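Local coordinates for protein tyrosinase (Burkholderia thailandensis, PDB 5ZRD) that probably hydroxylates monophenols and oxidises the resulting catechols at a two-copper centre, at residues L245-P248 with V252-N255; V261-S264 with L269-P272; Q331-H336 with D406-E411. One frame throughout, in Å; residues are numbered along the deposited sequence.

Contact 1: L245-P248 with V252-N255; sequences LSAP and VFSN
The ring of F253 presents its edge to A247, whose methyl CB lies close to the ring plane, 4.0 Å from CD1. The indole of W330, on helix 315-334, stacks with the same ring and also donates through NE1 to the carbonyl O of A247, so the phenyl group is set between the loop around A247 and a long helix of the tyrosinase central domain. CG stands anti to the backbone N of F253 (chi1 175°), a setting that carries the ring off helix 250-254 toward these partners. Closer in, the A247 methyl rests against the root of the side chain: CB is 3.8 Å from F253 CA and 3.9 Å from F253 CB.

One step along, P248 meets V252. The pyrrolidine crosses the valine branch at about a right angle, with P248 CD 3.8 Å from V252 CG2. That methyl lies between the valine's own backbone N and carbonyl carbon, while W262 of the following helix touches both P248 and V252.

Past the short helix, N255 is the N-cap of helix 256-265, and its ND2 donates to S254 OG over 2.7 Å, with the acceptor in the amide plane.

The side chain of F253 lies about 9 Å from that of the copper ligand H277, which makes this packing near the copper site and not a part of the metal's coordination. Across the two segments the chemistry is purely apolar. Methyl groups, a proline ring and a phenyl edge meet without any polar pairing, so the contact has little directional preference of its own, and the A247 carbonyl finds its partner in W330, outside both segments.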
loop_
_atom_site.group_PDB
_atom_site.type_symbol
_atom_site.label_atom_id
_atom_site.label_comp_id
_atom_site.label_asym_id
_atom_site.label_seq_id
_atom_site.Cartn_x
_atom_site.Cartn_y
_atom_site.Cartn_z
ATOM N N LEU A 245 -9.560 -42.460 13.692
ATOM C CA LEU A 245 -9.085 -43.004 14.968
ATOM C C LEU A 245 -7.828 -43.849 14.750
ATOM O O LEU A 245 -7.098 -44.103 15.706
ATOM C CB LEU A 245 -10.191 -43.818 15.652
ATOM C CG LEU A 245 -11.396 -43.001 16.131
ATOM C CD1 LEU A 245 -12.387 -43.872 16.881
ATOM C CD2 LEU A 245 -10.970 -41.846 17.015
ATOM N N SER A 246 -7.539 -44.197 13.512
ATOM C CA SER A 246 -6.332 -44.967 13.166
ATOM C C SER A 246 -5.234 -44.055 12.604
ATOM O O SER A 246 -4.223 -44.560 12.119
ATOM C CB SER A 246 -6.646 -46.062 12.152
ATOM O OG SER A 246 -7.432 -47.102 12.723
ATOM N N ALA A 247 -5.434 -42.757 12.544
ATOM C CA ALA A 247 -4.370 -41.941 11.944
ATOM C C ALA A 247 -3.082 -42.163 12.748
ATOM O O ALA A 247 -3.136 -42.193 13.941
ATOM C CB ALA A 247 -4.763 -40.489 11.888
ATOM N N PRO A 248 -1.945 -42.381 12.069
ATOM C CA PRO A 248 -0.759 -42.890 12.755
ATOM C C PRO A 248 0.014 -41.888 13.620
ATOM O O PRO A 248 0.857 -42.300 14.390
ATOM C CB PRO A 248 0.189 -43.338 11.622
ATOM C CG PRO A 248 -0.200 -42.460 10.441
ATOM C CD PRO A 248 -1.711 -42.316 10.592
ATOM N N VAL A 252 -0.805 -35.818 11.281
ATOM C CA VAL A 252 -1.696 -36.084 10.179
ATOM C C VAL A 252 -3.098 -36.376 10.703
ATOM O O VAL A 252 -4.067 -36.280 9.936
ATOM C CB VAL A 252 -1.169 -37.206 9.277
ATOM C CG1 VAL A 252 0.192 -36.827 8.741
ATOM C CG2 VAL A 252 -1.146 -38.570 9.952
ATOM N N PHE A 253 -3.198 -36.693 12.002
ATOM C CA PHE A 253 -4.482 -36.771 12.637
ATOM C C PHE A 253 -5.130 -35.384 12.680
ATOM O O PHE A 253 -6.355 -35.263 12.569
ATOM C CB PHE A 253 -4.393 -37.319 14.063
ATOM C CG PHE A 253 -5.693 -37.311 14.830
ATOM C CD1 PHE A 253 -6.684 -38.227 14.537
ATOM C CD2 PHE A 253 -5.958 -36.333 15.772
ATOM C CE1 PHE A 253 -7.885 -38.220 15.232
ATOM C CE2 PHE A 253 -7.165 -36.298 16.460
ATOM C CZ PHE A 253 -8.129 -37.249 16.193
ATOM N N SER A 254 -4.302 -34.353 12.844
ATOM C CA SER A 254 -4.783 -33.061 13.260
ATOM C C SER A 254 -5.519 -32.323 12.138
ATOM O O SER A 254 -6.372 -31.536 12.463
ATOM C CB SER A 254 -3.670 -32.211 13.793
ATOM O OG SER A 254 -2.815 -31.796 12.743
ATOM N N ASN A 255 -5.202 -32.506 10.861
ATOM C CA ASN A 255 -5.649 -31.490 9.885
ATOM C C ASN A 255 -5.531 -31.985 8.436
ATOM O O ASN A 255 -4.757 -32.876 8.139
ATOM C CB ASN A 255 -4.872 -30.183 10.063
ATOM C CG ASN A 255 -3.464 -30.194 9.504
ATOM O OD1 ASN A 255 -3.264 -29.816 8.347
ATOM N ND2 ASN A 255 -2.469 -30.548 10.325
#

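Contact 2: V261-S264 with L269-P272; sequences VWNS and LVTP. With CIT (citric acid), chain E.
The amide nitrogen ND2 of N263 is gripped from two directions, by the backbone carbonyl of V270 and by a carboxylate oxygen of a bound citrate. In the tyrosinase central domain, N263 faces the loop that joins helix 256-265 to helix 274-285. Its side-chain amide pairs with both backbone groups of V270, much as a neighbouring strand would: V270 N donates to OD1 over 2.7 Å, almost straight at 176°, and ND2 gives back to V270 O at 2.9 Å. The return bond uses a lone pair in the carbonyl plane and leaves close to the plane of the amide, whereas V270 N comes to OD1 tilted by 19°. With both bonds made, the amide cannot flip without losing the match.

CG sits anti to the carbonyl carbon of N263 (chi1 -74°), which brings the amide level with V270. The citrate, probably from the crystallisation liquor, takes the other hydrogen of ND2 on O6 at 3.1 Å and receives T271 OG1 on O3 at 3.0 Å. S275 OG, H487 N and K464 NZ also bond to it, so strand 485-489 and strand 456-466 take part in this pocket as well.

Apolar packing flanks the polar pair. L269 CD2 leans on the asparagine amide, and the V270 side chain crosses that of W262 at about a right angle, its CG1 3.6 Å from both CD1 and NE1 of the indole.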
loop_
_atom_site.group_PDB
_atom_site.type_symbol
_atom_site.label_atom_id
_atom_site.label_comp_id
_atom_site.label_asym_id
_atom_site.label_seq_id
_atom_site.Cartn_x
_atom_site.Cartn_y
_atom_site.Cartn_z
ATOM N N VAL A 261 -0.674 -34.282 2.278
ATOM C CA VAL A 261 0.720 -34.430 1.885
ATOM C C VAL A 261 1.218 -35.822 2.324
ATOM O O VAL A 261 1.935 -36.536 1.566
ATOM C CB VAL A 261 1.603 -33.274 2.409
ATOM C CG1 VAL A 261 3.078 -33.462 2.054
ATOM C CG2 VAL A 261 1.124 -31.931 1.876
ATOM N N TRP A 262 0.835 -36.235 3.519
ATOM C CA TRP A 262 1.138 -37.599 3.976
ATOM C C TRP A 262 0.592 -38.624 2.967
ATOM O O TRP A 262 1.268 -39.601 2.616
ATOM C CB TRP A 262 0.567 -37.848 5.381
ATOM C CG TRP A 262 0.930 -39.186 5.958
ATOM C CD1 TRP A 262 0.269 -40.372 5.775
ATOM C CD2 TRP A 262 2.028 -39.473 6.833
ATOM N NE1 TRP A 262 0.895 -41.374 6.454
ATOM C CE2 TRP A 262 1.967 -40.848 7.130
ATOM C CE3 TRP A 262 3.038 -38.701 7.407
ATOM C CZ2 TRP A 262 2.905 -41.479 7.952
ATOM C CZ3 TRP A 262 3.970 -39.324 8.212
ATOM C CH2 TRP A 262 3.895 -40.690 8.490
ATOM N N ASN A 263 -0.647 -38.432 2.537
ATOM C CA ASN A 263 -1.270 -39.360 1.596
ATOM C C ASN A 263 -0.565 -39.316 0.224
ATOM O O ASN A 263 -0.682 -40.270 -0.554
ATOM C CB ASN A 263 -2.767 -39.071 1.497
ATOM C CG ASN A 263 -3.538 -39.545 2.716
ATOM O OD1 ASN A 263 -3.063 -40.386 3.485
ATOM N ND2 ASN A 263 -4.754 -39.058 2.883
ATOM N N SER A 264 0.134 -38.227 -0.124
ATOM C CA SER A 264 0.833 -38.186 -1.426
ATOM C C SER A 264 2.220 -38.843 -1.320
ATOM O O SER A 264 2.812 -39.066 -2.343
ATOM C CB SER A 264 0.945 -36.776 -1.997
ATOM O OG SER A 264 -0.330 -36.207 -2.331
ATOM N N LEU A 269 -4.182 -44.546 2.987
ATOM C CA LEU A 269 -4.954 -43.331 3.132
ATOM C C LEU A 269 -5.118 -43.049 4.613
ATOM O O LEU A 269 -5.704 -43.863 5.312
ATOM C CB LEU A 269 -6.347 -43.521 2.515
ATOM C CG LEU A 269 -6.444 -43.247 1.016
ATOM C CD1 LEU A 269 -7.881 -43.355 0.520
ATOM C CD2 LEU A 269 -5.883 -41.885 0.673
ATOM N N VAL A 270 -4.633 -41.908 5.082
ATOM C CA VAL A 270 -4.999 -41.478 6.428
ATOM C C VAL A 270 -6.098 -40.410 6.339
ATOM O O VAL A 270 -6.172 -39.632 5.395
ATOM C CB VAL A 270 -3.792 -41.002 7.250
ATOM C CG1 VAL A 270 -2.632 -41.974 7.161
ATOM C CG2 VAL A 270 -3.344 -39.633 6.862
ATOM N N THR A 271 -6.941 -40.403 7.357
ATOM C CA THR A 271 -8.015 -39.456 7.483
ATOM C C THR A 271 -7.838 -38.668 8.785
ATOM O O THR A 271 -7.888 -39.260 9.845
ATOM C CB THR A 271 -9.385 -40.140 7.527
ATOM O OG1 THR A 271 -9.540 -40.810 6.282
ATOM C CG2 THR A 271 -10.516 -39.152 7.738
ATOM N N PRO A 272 -7.678 -37.349 8.688
ATOM C CA PRO A 272 -7.617 -36.477 9.830
ATOM C C PRO A 272 -9.004 -36.294 10.456
ATOM O O PRO A 272 -10.046 -36.400 9.776
ATOM C CB PRO A 272 -7.109 -35.140 9.283
ATOM C CG PRO A 272 -7.611 -35.114 7.846
ATOM C CD PRO A 272 -7.798 -36.560 7.458
HETATM C C1 CIT E . -6.999 -34.767 3.365
HETATM O O1 CIT E . -6.567 -34.293 2.283
HETATM O O2 CIT E . -6.875 -34.106 4.405
HETATM C C2 CIT E . -7.670 -36.125 3.544
HETATM C C3 CIT E . -8.178 -36.880 2.297
HETATM O O7 CIT E . -7.945 -38.261 2.507
HETATM C C4 CIT E . -9.677 -37.106 2.304
HETATM C C5 CIT E . -9.924 -37.961 3.579
HETATM O O3 CIT E . -9.694 -39.189 3.715
HETATM O O4 CIT E . -10.354 -37.360 4.553
HETATM C C6 CIT E . -7.335 -36.621 1.052
HETATM O O5 CIT E . -7.761 -36.230 -0.020
HETATM O O6 CIT E . -6.126 -36.866 1.133
#

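Contact 3: Q331-H336 with D406-E411; sequences QKQTGH and DDATPE
K332 and Q333 both reach the backbone carbonyl of D406 from the last turn of helix 315-334, which is closed by a Schellman motif. K332 does so through a water, which accepts from NZ and donates to D406 O.

Q333 makes the direct bond, passing close to A408. Its chain is extended beyond CG, and NE2 donates to D406 O over 2.8 Å. D406 O lies in the amide plane of Q333, while NE2 sits 59° above the plane of the D406 carbonyl, not on a lone pair. D406 O thus takes both the glutamine and the first water; a second water accepts from NE2 and donates weakly to D407 O. The D406 carboxylate turns to its own loop, where OD2 bonds to G403 N.

At G335 the chain leaves the helix with phi 91°. H336 N returns to Q331 O at 2.7 Å, and H336 O accepts from the side-chain NE2 of Q331. This is a solvent-bridged surface junction with the loop before helix 410-415; its nearest side-chain meeting is between Q333 OE1 and A408 CB, 4.1 Å apart.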
loop_
_atom_site.group_PDB
_atom_site.type_symbol
_atom_site.label_atom_id
_atom_site.label_comp_id
_atom_site.label_asym_id
_atom_site.label_seq_id
_atom_site.Cartn_x
_atom_site.Cartn_y
_atom_site.Cartn_z
ATOM N N GLN A 331 -6.362 -40.039 21.325
ATOM C CA GLN A 331 -5.239 -39.881 22.293
ATOM C C GLN A 331 -5.147 -41.153 23.124
ATOM O O GLN A 331 -4.076 -41.681 23.257
ATOM C CB GLN A 331 -5.420 -38.689 23.216
ATOM C CG GLN A 331 -5.099 -37.369 22.541
ATOM C CD GLN A 331 -5.354 -36.160 23.413
ATOM O OE1 GLN A 331 -6.472 -35.650 23.473
ATOM N NE2 GLN A 331 -4.301 -35.656 24.052
ATOM N N LYS A 332 -6.295 -41.691 23.536
ATOM C CA LYS A 332 -6.340 -42.908 24.400
ATOM C C LYS A 332 -5.919 -44.157 23.615
ATOM O O LYS A 332 -5.086 -44.918 24.087
ATOM C CB LYS A 332 -7.749 -43.153 24.951
ATOM C CG LYS A 332 -8.265 -42.145 25.976
ATOM C CD LYS A 332 -8.901 -42.777 27.227
ATOM C CE LYS A 332 -10.294 -43.362 27.051
ATOM N NZ LYS A 332 -11.126 -42.629 26.054
ATOM N N GLN A 333 -6.520 -44.368 22.432
ATOM C CA GLN A 333 -6.269 -45.552 21.637
ATOM C C GLN A 333 -4.835 -45.517 21.090
ATOM O O GLN A 333 -4.373 -46.558 20.698
ATOM C CB GLN A 333 -7.238 -45.710 20.461
ATOM C CG GLN A 333 -8.689 -46.006 20.845
ATOM C CD GLN A 333 -9.551 -46.323 19.637
ATOM O OE1 GLN A 333 -9.056 -46.374 18.517
ATOM N NE2 GLN A 333 -10.844 -46.570 19.840
ATOM N N THR A 334 -4.114 -44.390 21.048
ATOM C CA THR A 334 -2.823 -44.397 20.359
ATOM C C THR A 334 -1.675 -44.015 21.297
ATOM O O THR A 334 -0.555 -43.907 20.833
ATOM C CB THR A 334 -2.740 -43.447 19.141
ATOM O OG1 THR A 334 -2.821 -42.080 19.566
ATOM C CG2 THR A 334 -3.775 -43.740 18.074
ATOM N N GLY A 335 -1.948 -43.730 22.562
ATOM C CA GLY A 335 -0.892 -43.470 23.527
ATOM C C GLY A 335 -0.529 -42.010 23.635
ATOM O O GLY A 335 0.580 -41.712 24.099
ATOM N N HIS A 336 -1.460 -41.098 23.309
ATOM C CA HIS A 336 -1.120 -39.659 23.291
ATOM C C HIS A 336 -1.951 -38.866 24.305
ATOM O O HIS A 336 -2.133 -37.670 24.109
ATOM C CB HIS A 336 -1.251 -39.084 21.868
ATOM C CG HIS A 336 -0.284 -39.708 20.922
ATOM N ND1 HIS A 336 1.066 -39.408 20.950
ATOM C CD2 HIS A 336 -0.433 -40.687 20.006
ATOM C CE1 HIS A 336 1.695 -40.165 20.069
ATOM N NE2 HIS A 336 0.798 -40.930 19.476
ATOM N N ASP A 406 -15.758 -45.599 21.155
ATOM C CA ASP A 406 -14.667 -45.603 22.163
ATOM C C ASP A 406 -13.633 -46.745 21.911
ATOM O O ASP A 406 -12.435 -46.607 22.159
ATOM C CB ASP A 406 -15.227 -45.742 23.574
ATOM C CG ASP A 406 -16.023 -44.511 24.046
ATOM O OD1 ASP A 406 -15.814 -43.365 23.545
ATOM O OD2 ASP A 406 -16.866 -44.707 24.953
ATOM N N ASP A 407 -14.102 -47.867 21.400
ATOM C CA ASP A 407 -13.300 -49.077 21.367
ATOM C C ASP A 407 -13.037 -49.511 19.916
ATOM O O ASP A 407 -13.957 -49.556 19.110
ATOM C CB ASP A 407 -14.041 -50.219 22.103
ATOM C CG ASP A 407 -14.431 -49.864 23.536
ATOM O OD1 ASP A 407 -13.610 -49.240 24.256
ATOM O OD2 ASP A 407 -15.589 -50.208 23.918
ATOM N N ALA A 408 -11.770 -49.809 19.622
ATOM C CA ALA A 408 -11.315 -50.468 18.395
ATOM C C ALA A 408 -11.802 -51.910 18.436
ATOM O O ALA A 408 -11.363 -52.636 19.306
ATOM C CB ALA A 408 -9.799 -50.427 18.313
ATOM N N THR A 409 -12.719 -52.286 17.555
ATOM C CA THR A 409 -13.264 -53.648 17.518
ATOM C C THR A 409 -12.983 -54.296 16.150
ATOM O O THR A 409 -12.461 -53.643 15.239
ATOM C CB THR A 409 -14.779 -53.674 17.776
ATOM O OG1 THR A 409 -15.433 -53.371 16.540
ATOM C CG2 THR A 409 -15.216 -52.740 18.882
ATOM N N PRO A 410 -13.351 -55.587 15.997
ATOM C CA PRO A 410 -13.190 -56.283 14.720
ATOM C C PRO A 410 -14.225 -55.825 13.681
ATOM O O PRO A 410 -13.907 -55.738 12.504
ATOM C CB PRO A 410 -13.377 -57.781 15.021
ATOM C CG PRO A 410 -13.253 -57.884 16.517
ATOM C CD PRO A 410 -13.806 -56.564 17.005
ATOM N N GLU A 411 -15.430 -55.530 14.139
ATOM C CA GLU A 411 -16.513 -55.078 13.283
ATOM C C GLU A 411 -16.092 -53.789 12.558
ATOM O O GLU A 411 -16.473 -53.567 11.416
ATOM C CB GLU A 411 -17.767 -54.898 14.147
ATOM C CG GLU A 411 -18.905 -54.133 13.479
ATOM C CD GLU A 411 -19.992 -54.982 12.836
ATOM O OE1 GLU A 411 -20.229 -54.825 11.615
ATOM O OE2 GLU A 411 -20.612 -55.790 13.557
HETATM O O HOH W 1 -10.835 -45.192 24.254
HETATM O O HOH W 2 -13.115 -47.075 17.825
#

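In the fold
Following the chain, contact 1 closes first, folding the loop after helix 237-244 back on helix 250-254 with three residues between its segments. Contact 2 closes next, with four residues between, at the exit of helix 256-265. Contact 3 has 69 residues between its segments. The three run in series: none nests in or crosses another. Contacts 1 and 2 lie against each other, with V252 CG1 on W262 CB and P272 CB packed on the carbonyls of V252, F253 and N255. L245 touches Q333, linking contact 1 to contact 3. Contacts 1 and 2 precede helix 274-285, which carries H277 and H281; contact 3 ties the C-terminal end of helix 315-334, which carries H320, to the loop before helix 410-415.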